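Local coordinates for protein putative sugar isomerase (Parabacteroides distasonis, PDB 3LMZ) that probably acts as a sugar isomerase of the xylose isomerase-like TIM-barrel kind, though its substrate is not established, at residues A23-V28 and S229-K234; E89-A94 and P116-K121; A176-Y181 and I216-E221. All coordinates share one frame; numbering follows the deposited sequence.

Contact 1. Residues A23-V28 and S229-K234; sequences AGYTFV and SLEYEK
A23 follows strand 19-22 and lies beside S229, in the parallel neighbour strand 227-230; from there A23-V28 coils into a short 3-10 turn at 24-26 while S229-K234 runs on extended, with A23 N donating to L230 O at 3.0 Å. T26 closes the contact from the other face of that carbonyl: its OG1 also donates to L230 O, at 3.0 Å, and accepts from Y232 N at 2.9 Å along a nearly straight N-H (165°). With OG1 beside the backbone N (chi1 -64°), the methyl CG2 is left to pack on Y232 CB. A valine here would probably leave Y232 N without its acceptor and take one of two donors from L230 O. The small A23 lets its CB sit 3.6 Å from E231 CB. The Y25 ring stands nearly perpendicular to the carboxylate planes of E231 and E233, with CD2 3.6 Å from E233 OE2, and one water joins Y25 N to E231 OE2. Both glutamates form salt bridges with K191, and E231 OE2 also hydrogen-bonds a bound citrate, probably from the crystallisation liquor. Acids, a lysine and a ring gathered beyond the strand ends are consistent with the ligand pocket at the C-terminal mouth of a TIM barrel.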
loop_
_atom_site.group_PDB
_atom_site.type_symbol
_atom_site.label_atom_id
_atom_site.label_comp_id
_atom_site.label_asym_id
_atom_site.label_seq_id
_atom_site.Cartn_x
_atom_site.Cartn_y
_atom_site.Cartn_z
ATOM N N ALA A 23 -14.774 -5.749 -0.661
ATOM C CA ALA A 23 -15.760 -6.665 -0.117
ATOM C C ALA A 23 -16.280 -5.975 1.180
ATOM O O ALA A 23 -15.480 -5.402 1.950
ATOM C CB ALA A 23 -15.054 -8.051 0.203
ATOM N N GLY A 24 -17.598 -6.004 1.420
ATOM C CA GLY A 24 -18.149 -5.246 2.531
ATOM C C GLY A 24 -17.711 -5.723 3.916
ATOM O O GLY A 24 -17.590 -4.878 4.842
ATOM N N TYR A 25 -17.451 -7.010 4.100
ATOM C CA TYR A 25 -17.028 -7.525 5.400
ATOM C C TYR A 25 -15.755 -6.857 5.921
ATOM O O TYR A 25 -15.522 -6.780 7.138
ATOM C CB TYR A 25 -16.879 -9.039 5.373
ATOM C CG TYR A 25 -16.612 -9.686 6.688
ATOM C CD1 TYR A 25 -17.601 -9.714 7.658
ATOM C CD2 TYR A 25 -15.410 -10.329 6.941
ATOM C CE1 TYR A 25 -17.376 -10.370 8.875
ATOM C CE2 TYR A 25 -15.199 -11.010 8.123
ATOM C CZ TYR A 25 -16.210 -10.980 9.095
ATOM O OH TYR A 25 -16.117 -11.655 10.320
ATOM N N THR A 26 -14.916 -6.370 4.986
ATOM C CA THR A 26 -13.747 -5.593 5.427
ATOM C C THR A 26 -14.125 -4.515 6.458
ATOM O O THR A 26 -13.355 -4.202 7.373
ATOM C CB THR A 26 -13.073 -4.974 4.235
ATOM O OG1 THR A 26 -12.580 -6.018 3.401
ATOM C CG2 THR A 26 -11.916 -4.054 4.631
ATOM N N PHE A 27 -15.321 -3.893 6.245
ATOM C CA PHE A 27 -15.833 -2.798 7.050
ATOM C C PHE A 27 -16.995 -3.254 7.937
ATOM O O PHE A 27 -17.807 -2.422 8.335
ATOM C CB PHE A 27 -16.235 -1.657 6.097
ATOM C CG PHE A 27 -15.066 -0.978 5.466
ATOM C CD1 PHE A 27 -14.354 -0.001 6.153
ATOM C CD2 PHE A 27 -14.616 -1.362 4.211
ATOM C CE1 PHE A 27 -13.245 0.604 5.582
ATOM C CE2 PHE A 27 -13.496 -0.745 3.659
ATOM C CZ PHE A 27 -12.815 0.196 4.353
ATOM N N VAL A 28 -16.983 -4.486 8.451
ATOM C CA VAL A 28 -18.060 -4.946 9.330
ATOM C C VAL A 28 -18.193 -4.097 10.577
ATOM O O VAL A 28 -19.296 -3.947 11.102
ATOM C CB VAL A 28 -17.877 -6.434 9.706
ATOM C CG1 VAL A 28 -16.582 -6.679 10.551
ATOM C CG2 VAL A 28 -19.133 -7.009 10.431
ATOM N N SER A 229 -12.216 -8.085 -5.226
ATOM C CA SER A 229 -12.706 -7.332 -4.079
ATOM C C SER A 229 -11.916 -7.699 -2.835
ATOM O O SER A 229 -11.825 -8.872 -2.448
ATOM C CB SER A 229 -14.183 -7.605 -3.902
ATOM O OG SER A 229 -14.839 -6.876 -4.938
ATOM N N LEU A 230 -11.241 -6.706 -2.257
ATOM C CA LEU A 230 -10.447 -6.965 -1.082
ATOM C C LEU A 230 -11.285 -7.268 0.122
ATOM O O LEU A 230 -12.165 -6.510 0.501
ATOM C CB LEU A 230 -9.492 -5.773 -0.768
ATOM C CG LEU A 230 -8.701 -5.868 0.538
ATOM C CD1 LEU A 230 -7.718 -7.009 0.523
ATOM C CD2 LEU A 230 -8.014 -4.509 0.895
ATOM N N GLU A 231 -11.039 -8.428 0.708
ATOM C CA GLU A 231 -11.695 -8.833 1.957
ATOM C C GLU A 231 -10.622 -8.989 3.015
ATOM O O GLU A 231 -9.945 -10.013 3.142
ATOM C CB GLU A 231 -12.505 -10.115 1.783
ATOM C CG GLU A 231 -13.356 -10.417 2.988
ATOM C CD GLU A 231 -14.359 -11.525 2.731
ATOM O OE1 GLU A 231 -13.917 -12.660 2.378
ATOM O OE2 GLU A 231 -15.561 -11.259 2.903
ATOM N N TYR A 232 -10.414 -7.906 3.742
ATOM C CA TYR A 232 -9.309 -7.786 4.703
ATOM C C TYR A 232 -9.739 -8.175 6.106
ATOM O O TYR A 232 -10.604 -7.515 6.693
ATOM C CB TYR A 232 -8.725 -6.358 4.731
ATOM C CG TYR A 232 -7.432 -6.290 5.457
ATOM C CD1 TYR A 232 -6.323 -6.863 4.902
ATOM C CD2 TYR A 232 -7.306 -5.648 6.649
ATOM C CE1 TYR A 232 -5.065 -6.871 5.603
ATOM C CE2 TYR A 232 -6.060 -5.586 7.335
ATOM C CZ TYR A 232 -4.973 -6.243 6.822
ATOM O OH TYR A 232 -3.756 -6.192 7.488
ATOM N N GLU A 233 -9.204 -9.300 6.624
ATOM C CA GLU A 233 -9.683 -9.938 7.860
ATOM C C GLU A 233 -8.598 -10.024 8.917
ATOM O O GLU A 233 -8.416 -11.004 9.610
ATOM C CB GLU A 233 -10.224 -11.347 7.566
ATOM C CG GLU A 233 -11.304 -11.331 6.475
ATOM C CD GLU A 233 -11.761 -12.708 5.951
ATOM O OE1 GLU A 233 -10.946 -13.708 5.730
ATOM O OE2 GLU A 233 -12.986 -12.728 5.685
ATOM N N LYS A 234 -7.846 -8.976 9.025
ATOM C CA LYS A 234 -6.840 -8.789 10.053
ATOM C C LYS A 234 -7.083 -7.429 10.681
ATOM O O LYS A 234 -7.521 -6.494 9.990
ATOM C CB LYS A 234 -5.470 -8.838 9.403
ATOM C CG LYS A 234 -4.301 -8.403 10.324
ATOM C CD LYS A 234 -2.967 -8.673 9.728
ATOM C CE LYS A 234 -1.783 -8.185 10.628
ATOM N NZ LYS A 234 -0.474 -8.647 10.039
HETATM O O HOH W 1 -17.715 -9.511 2.390
HETATM O O HOH W 2 -10.934 -5.263 8.242
#

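Contact 2. Residues E89-A94 and P116-K121; sequences EEIDRA and PYVDKK
I91 and Y117 make the apolar part of this contact, with the isoleucine lying along the edge of the tyrosine ring. CD1 of I91 comes within 3.8 Å of Y117 CD2 and also reaches V118 CG2 at 4.1 Å, while its other branch, CG2, rests against K121 CG. A branched aliphatic suits the site because both arms touch Y117 CD2 and, beyond it, one reaches V118 and the other K121; behind it, I91 touches M85 of strand 76-85, and V118 touches I158 of strand 158-163. Helices 88-101 and 115-125 are thus neighbours in the TIM barrel, consecutive helices of the outer layer linked through strand 105-110. Their short segments run roughly parallel, 10.5 Å apart and crossing at -27°.

The polar interactions gather on D92, toward the solvent side. Y117 OH donates to D92 OD1 at 2.5 Å, a short bond received on the syn lone pair, with the ring and carboxylate planes 51° apart. Y117 CG lies opposite its own backbone N (chi1 -162°), which carries the ring across to the neighbouring helix. The same oxygen, D92 OD1, forms a salt bridge with K121 NZ at 3.2 Å, the lysine chain bending to reach it. K121 NZ is shared with E124 through a second salt bridge, and it donates to a water that in turn bonds D92 O.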
loop_
_atom_site.group_PDB
_atom_site.type_symbol
_atom_site.label_atom_id
_atom_site.label_comp_id
_atom_site.label_asym_id
_atom_site.label_seq_id
_atom_site.Cartn_x
_atom_site.Cartn_y
_atom_site.Cartn_z
ATOM N N GLU A 89 -37.522 -19.219 1.282
ATOM C CA GLU A 89 -37.960 -17.841 1.583
ATOM C C GLU A 89 -36.754 -16.870 1.598
ATOM O O GLU A 89 -36.843 -15.750 1.079
ATOM C CB GLU A 89 -38.693 -17.748 2.926
ATOM C CG GLU A 89 -39.289 -16.366 3.206
ATOM C CD GLU A 89 -39.219 -15.969 4.677
ATOM O OE1 GLU A 89 -40.124 -16.375 5.453
ATOM O OE2 GLU A 89 -38.254 -15.245 5.044
ATOM N N GLU A 90 -35.642 -17.274 2.201
ATOM C CA GLU A 90 -34.471 -16.396 2.211
ATOM C C GLU A 90 -33.970 -16.146 0.797
ATOM O O GLU A 90 -33.469 -15.068 0.504
ATOM C CB GLU A 90 -33.369 -16.995 3.116
ATOM C CG GLU A 90 -33.737 -16.876 4.601
ATOM C CD GLU A 90 -32.664 -17.432 5.553
ATOM O OE1 GLU A 90 -31.551 -17.790 5.105
ATOM O OE2 GLU A 90 -32.929 -17.449 6.792
ATOM N N ILE A 91 -34.019 -17.179 -0.034
ATOM C CA ILE A 91 -33.595 -17.051 -1.420
ATOM C C ILE A 91 -34.531 -16.056 -2.121
ATOM O O ILE A 91 -34.121 -15.176 -2.874
ATOM C CB ILE A 91 -33.494 -18.373 -2.117
ATOM C CG1 ILE A 91 -32.477 -19.262 -1.400
ATOM C CG2 ILE A 91 -33.110 -18.151 -3.633
ATOM C CD1 ILE A 91 -32.472 -20.696 -1.890
ATOM N N ASP A 92 -35.836 -16.264 -1.936
ATOM C CA ASP A 92 -36.836 -15.345 -2.516
ATOM C C ASP A 92 -36.541 -13.907 -2.127
ATOM O O ASP A 92 -36.613 -12.964 -2.973
ATOM C CB ASP A 92 -38.274 -15.660 -2.037
ATOM C CG ASP A 92 -38.849 -16.951 -2.595
ATOM O OD1 ASP A 92 -38.329 -17.488 -3.578
ATOM O OD2 ASP A 92 -39.861 -17.434 -2.015
ATOM N N ARG A 93 -36.309 -13.690 -0.838
ATOM C CA ARG A 93 -36.022 -12.346 -0.343
ATOM C C ARG A 93 -34.723 -11.759 -0.920
ATOM O O ARG A 93 -34.666 -10.552 -1.260
ATOM C CB ARG A 93 -36.024 -12.300 1.170
ATOM C CG ARG A 93 -37.432 -12.432 1.687
ATOM C CD ARG A 93 -37.515 -12.459 3.152
ATOM N NE ARG A 93 -38.909 -12.544 3.560
ATOM C CZ ARG A 93 -39.311 -12.603 4.822
ATOM N NH1 ARG A 93 -38.417 -12.578 5.806
ATOM N NH2 ARG A 93 -40.614 -12.690 5.096
ATOM N N ALA A 94 -33.695 -12.605 -1.076
ATOM C CA ALA A 94 -32.406 -12.116 -1.606
ATOM C C ALA A 94 -32.484 -11.688 -3.078
ATOM O O ALA A 94 -31.912 -10.700 -3.453
ATOM C CB ALA A 94 -31.331 -13.201 -1.416
ATOM N N PRO A 116 -30.956 -26.419 -6.412
ATOM C CA PRO A 116 -32.007 -26.418 -7.449
ATOM C C PRO A 116 -32.916 -25.173 -7.422
ATOM O O PRO A 116 -33.336 -24.634 -8.451
ATOM C CB PRO A 116 -32.799 -27.686 -7.126
ATOM C CG PRO A 116 -31.793 -28.580 -6.431
ATOM C CD PRO A 116 -30.928 -27.662 -5.601
ATOM N N TYR A 117 -33.220 -24.676 -6.222
ATOM C CA TYR A 117 -34.014 -23.467 -6.116
ATOM C C TYR A 117 -33.259 -22.225 -6.597
ATOM O O TYR A 117 -33.818 -21.350 -7.259
ATOM C CB TYR A 117 -34.517 -23.312 -4.675
ATOM C CG TYR A 117 -35.691 -22.349 -4.566
ATOM C CD1 TYR A 117 -36.947 -22.743 -4.965
ATOM C CD2 TYR A 117 -35.553 -21.088 -4.029
ATOM C CE1 TYR A 117 -38.047 -21.917 -4.887
ATOM C CE2 TYR A 117 -36.647 -20.208 -3.953
ATOM C CZ TYR A 117 -37.910 -20.665 -4.346
ATOM O OH TYR A 117 -39.026 -19.823 -4.306
ATOM N N VAL A 118 -31.981 -22.126 -6.270
ATOM C CA VAL A 118 -31.145 -21.064 -6.842
ATOM C C VAL A 118 -31.167 -21.098 -8.379
ATOM O O VAL A 118 -31.326 -20.075 -9.029
ATOM C CB VAL A 118 -29.695 -21.158 -6.339
ATOM C CG1 VAL A 118 -28.808 -20.087 -7.065
ATOM C CG2 VAL A 118 -29.645 -20.931 -4.824
ATOM N N ASP A 119 -31.103 -22.298 -8.936
ATOM C CA ASP A 119 -31.229 -22.516 -10.385
ATOM C C ASP A 119 -32.524 -21.926 -10.941
ATOM O O ASP A 119 -32.538 -21.148 -11.913
ATOM C CB ASP A 119 -31.061 -23.990 -10.717
ATOM C CG ASP A 119 -31.005 -24.258 -12.195
ATOM O OD1 ASP A 119 -32.078 -24.104 -12.856
ATOM O OD2 ASP A 119 -29.969 -24.742 -12.667
ATOM N N LYS A 120 -33.648 -22.257 -10.301
ATOM C CA LYS A 120 -34.956 -21.698 -10.655
ATOM C C LYS A 120 -34.929 -20.165 -10.612
ATOM O O LYS A 120 -35.428 -19.470 -11.526
ATOM C CB LYS A 120 -36.035 -22.218 -9.664
ATOM C CG LYS A 120 -37.428 -21.857 -10.000
ATOM C CD LYS A 120 -38.408 -22.240 -8.871
ATOM C CE LYS A 120 -39.281 -23.329 -9.228
ATOM N NZ LYS A 120 -40.250 -23.603 -8.113
ATOM N N LYS A 121 -34.289 -19.585 -9.586
ATOM C CA LYS A 121 -34.311 -18.140 -9.393
ATOM C C LYS A 121 -33.375 -17.395 -10.375
ATOM O O LYS A 121 -33.785 -16.353 -10.905
ATOM C CB LYS A 121 -34.000 -17.795 -7.922
ATOM C CG LYS A 121 -35.180 -18.125 -6.980
ATOM C CD LYS A 121 -36.274 -17.050 -7.109
ATOM C CE LYS A 121 -37.576 -17.391 -6.445
ATOM N NZ LYS A 121 -38.503 -16.184 -6.477
HETATM O O HOH W 3 -37.835 -13.708 -5.369
#

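Contact 3. Residues A176-Y181 and I216-E221; sequences ADLKKY and IRMMRE
M218, a selenomethionine here, lays its side chain across K179 and past L178. Its SE atom lies 3.8 Å from K179 CB, and its terminal CE comes to 3.3 Å from K179 CE, tighter than carbons usually pack; since K179 was modelled in two conformers, that closeness is doubtful. Bends at chi2 (56°) and chi3 (66°) fold the selenium and methyl toward the lysine instead of letting the chain run straight. A long, flexible, unbranched side chain suits this place, because it can follow the aliphatic part of a lysine whose amino group lies at the surface.

Nearer the barrel, L178 takes over. L178 and M218 point oppositely as they pass, with L178 CD2 3.7 Å from M218 CG, and the same methyl, CD2, meets M219 CG at 3.7 Å, M219 lying roughly perpendicular to the leucine. One leucine branch thus fits between two consecutive residues of the other helix. L178 also touches V185 and M219 touches M188, both of strand 185-193, as befits wholly apolar residues facing a sheet.

At the outer rim E221 brings its carboxylate near the end of K179, but the charged atoms K179 NZ and E221 OE2 stand 4.9 Å apart, too far for a salt bridge. Any weak attraction between them holds for one lysine conformer and is equally uncertain. No hydrogen bond crosses the contact. The two short segments run almost parallel, 8° apart with axes 9.8 Å from each other, as expected of adjacent outer helices in a TIM barrel, here 174-181 and 212-221 packed side by side over strand 185-193.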
loop_
_atom_site.group_PDB
_atom_site.type_symbol
_atom_site.label_atom_id
_atom_site.label_comp_id
_atom_site.label_asym_id
_atom_site.label_seq_id
_atom_site.Cartn_x
_atom_site.Cartn_y
_atom_site.Cartn_z
ATOM N N ALA A 176 -4.398 -22.099 -10.449
ATOM C CA ALA A 176 -4.780 -23.279 -11.250
ATOM C C ALA A 176 -6.292 -23.504 -11.185
ATOM O O ALA A 176 -6.920 -23.903 -12.184
ATOM C CB ALA A 176 -4.007 -24.544 -10.834
ATOM N N ASP A 177 -6.911 -23.193 -10.031
ATOM C CA ASP A 177 -8.380 -23.301 -9.946
ATOM C C ASP A 177 -9.066 -22.278 -10.889
ATOM O O ASP A 177 -10.046 -22.585 -11.566
ATOM C CB ASP A 177 -8.858 -23.169 -8.502
ATOM C CG ASP A 177 -8.590 -24.411 -7.692
ATOM O OD1 ASP A 177 -8.154 -25.443 -8.247
ATOM O OD2 ASP A 177 -8.752 -24.342 -6.473
ATOM N N LEU A 178 -8.542 -21.052 -10.909
ATOM C CA LEU A 178 -9.057 -20.039 -11.852
ATOM C C LEU A 178 -8.954 -20.524 -13.316
ATOM O O LEU A 178 -9.926 -20.387 -14.091
ATOM C CB LEU A 178 -8.372 -18.672 -11.649
ATOM C CG LEU A 178 -8.772 -17.589 -12.670
ATOM C CD1 LEU A 178 -10.288 -17.192 -12.586
ATOM C CD2 LEU A 178 -7.854 -16.364 -12.439
ATOM N N LYS A 179 -7.814 -21.125 -13.681
ATOM C CA LYS A 179 -7.629 -21.672 -15.041
ATOM C C LYS A 179 -8.711 -22.725 -15.338
ATOM O O LYS A 179 -9.374 -22.663 -16.368
ATOM C CB LYS A 179 -6.240 -22.272 -15.239
ATOM C CG LYS A 179 -5.972 -22.768 -16.666
ATOM C CD LYS A 179 -4.698 -23.627 -16.757
ATOM C CE LYS A 179 -3.438 -22.788 -16.769
ATOM N NZ LYS A 179 -2.195 -23.629 -16.718
ATOM N N LYS A 180 -8.891 -23.680 -14.425
ATOM C CA LYS A 180 -9.889 -24.740 -14.624
ATOM C C LYS A 180 -11.302 -24.206 -14.726
ATOM O O LYS A 180 -12.101 -24.623 -15.608
ATOM C CB LYS A 180 -9.818 -25.765 -13.484
ATOM C CG LYS A 180 -8.580 -26.631 -13.529
ATOM C CD LYS A 180 -8.589 -27.710 -12.451
ATOM C CE LYS A 180 -8.415 -27.132 -11.059
ATOM N NZ LYS A 180 -8.189 -28.183 -10.027
ATOM N N TYR A 181 -11.624 -23.306 -13.810
ATOM C CA TYR A 181 -13.034 -23.018 -13.452
ATOM C C TYR A 181 -13.539 -21.668 -13.914
ATOM O O TYR A 181 -14.641 -21.288 -13.566
ATOM C CB TYR A 181 -13.238 -23.158 -11.940
ATOM C CG TYR A 181 -12.780 -24.486 -11.353
ATOM C CD1 TYR A 181 -13.021 -25.681 -12.035
ATOM C CD2 TYR A 181 -12.186 -24.575 -10.104
ATOM C CE1 TYR A 181 -12.627 -26.935 -11.506
ATOM C CE2 TYR A 181 -11.763 -25.813 -9.587
ATOM C CZ TYR A 181 -12.019 -26.989 -10.282
ATOM O OH TYR A 181 -11.642 -28.216 -9.774
ATOM N N ILE A 216 -2.682 -12.324 -11.509
ATOM C CA ILE A 216 -2.912 -11.260 -12.489
ATOM C C ILE A 216 -2.690 -11.742 -13.929
ATOM O O ILE A 216 -3.509 -11.488 -14.811
ATOM C CB ILE A 216 -1.989 -10.097 -12.195
ATOM C CG1 ILE A 216 -2.490 -9.385 -10.936
ATOM C CG2 ILE A 216 -1.798 -9.174 -13.426
ATOM C CD1 ILE A 216 -3.623 -8.513 -11.125
ATOM N N ARG A 217 -1.623 -12.508 -14.165
ATOM C CA ARG A 217 -1.403 -13.038 -15.484
ATOM C C ARG A 217 -2.526 -13.980 -15.891
ATOM O O ARG A 217 -2.952 -13.990 -17.049
ATOM C CB ARG A 217 -0.053 -13.761 -15.563
ATOM C CG ARG A 217 1.144 -12.867 -15.563
ATOM C CD ARG A 217 2.437 -13.684 -15.745
ATOM N NE ARG A 217 3.523 -12.947 -15.127
ATOM C CZ ARG A 217 4.070 -13.236 -13.944
ATOM N NH1 ARG A 217 3.731 -14.332 -13.243
ATOM N NH2 ARG A 217 5.039 -12.455 -13.502
HETATM N N MSE A 218 -3.005 -14.788 -14.948
HETATM C CA MSE A 218 -4.060 -15.732 -15.255
HETATM C C MSE A 218 -5.389 -15.055 -15.557
HETATM O O MSE A 218 -6.176 -15.510 -16.416
HETATM C CB MSE A 218 -4.236 -16.787 -14.138
HETATM C CG MSE A 218 -5.201 -17.903 -14.520
HETATM SE SE MSE A 218 -4.774 -18.858 -16.138
HETATM C CE MSE A 218 -3.128 -19.709 -15.567
HETATM N N MSE A 219 -5.655 -13.968 -14.870
HETATM C CA MSE A 219 -6.897 -13.226 -15.135
HETATM C C MSE A 219 -6.903 -12.640 -16.533
HETATM O O MSE A 219 -7.941 -12.580 -17.179
HETATM C CB MSE A 219 -7.189 -12.154 -14.078
HETATM C CG MSE A 219 -7.530 -12.726 -12.693
HETATM SE SE MSE A 219 -8.089 -11.411 -11.393
HETATM C CE MSE A 219 -6.327 -10.665 -11.105
ATOM N N ARG A 220 -5.723 -12.196 -16.958
ATOM C CA ARG A 220 -5.561 -11.749 -18.349
ATOM C C ARG A 220 -5.757 -12.933 -19.306
ATOM O O ARG A 220 -6.466 -12.831 -20.295
ATOM C CB ARG A 220 -4.198 -11.120 -18.551
ATOM C CG ARG A 220 -3.982 -9.815 -17.856
ATOM C CD ARG A 220 -2.534 -9.381 -17.944
ATOM N NE ARG A 220 -2.282 -8.259 -17.045
ATOM C CZ ARG A 220 -1.073 -7.885 -16.695
ATOM N NH1 ARG A 220 -0.028 -8.535 -17.208
ATOM N NH2 ARG A 220 -0.911 -6.854 -15.852
ATOM N N GLU A 221 -5.163 -14.078 -18.976
ATOM C CA GLU A 221 -5.211 -15.247 -19.857
ATOM C C GLU A 221 -6.648 -15.759 -20.050
ATOM O O GLU A 221 -6.991 -16.168 -21.198
ATOM C CB GLU A 221 -4.257 -16.340 -19.343
ATOM C CG GLU A 221 -4.438 -17.687 -19.992
ATOM C CD GLU A 221 -3.506 -18.763 -19.427
ATOM O OE1 GLU A 221 -2.389 -18.425 -18.974
ATOM O OE2 GLU A 221 -3.909 -19.959 -19.449
#

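How the contacts relate
Contact 1 is the buried one, nearest the middle of the chain, whereas contacts 2 and 3 are partly buried pairs of helices in the barrel's outer layer. Contact 1 joins segments about 200 residues apart and lies where the first strand, 19-22, pairs with 227-230 at the closure of the barrel; contacts 2 and 3 are nested within that span. Contacts 1 and 3 use elements consecutive in the chain, helix 212-221 and strand 227-230, yet their centres are 23 Å apart on opposite sides of the chain's centre. Backbone and hydroxyl hydrogen bonds dominate contact 1, contact 2 adds a charged network to apolar packing, and contact 3 is held by apolar contact.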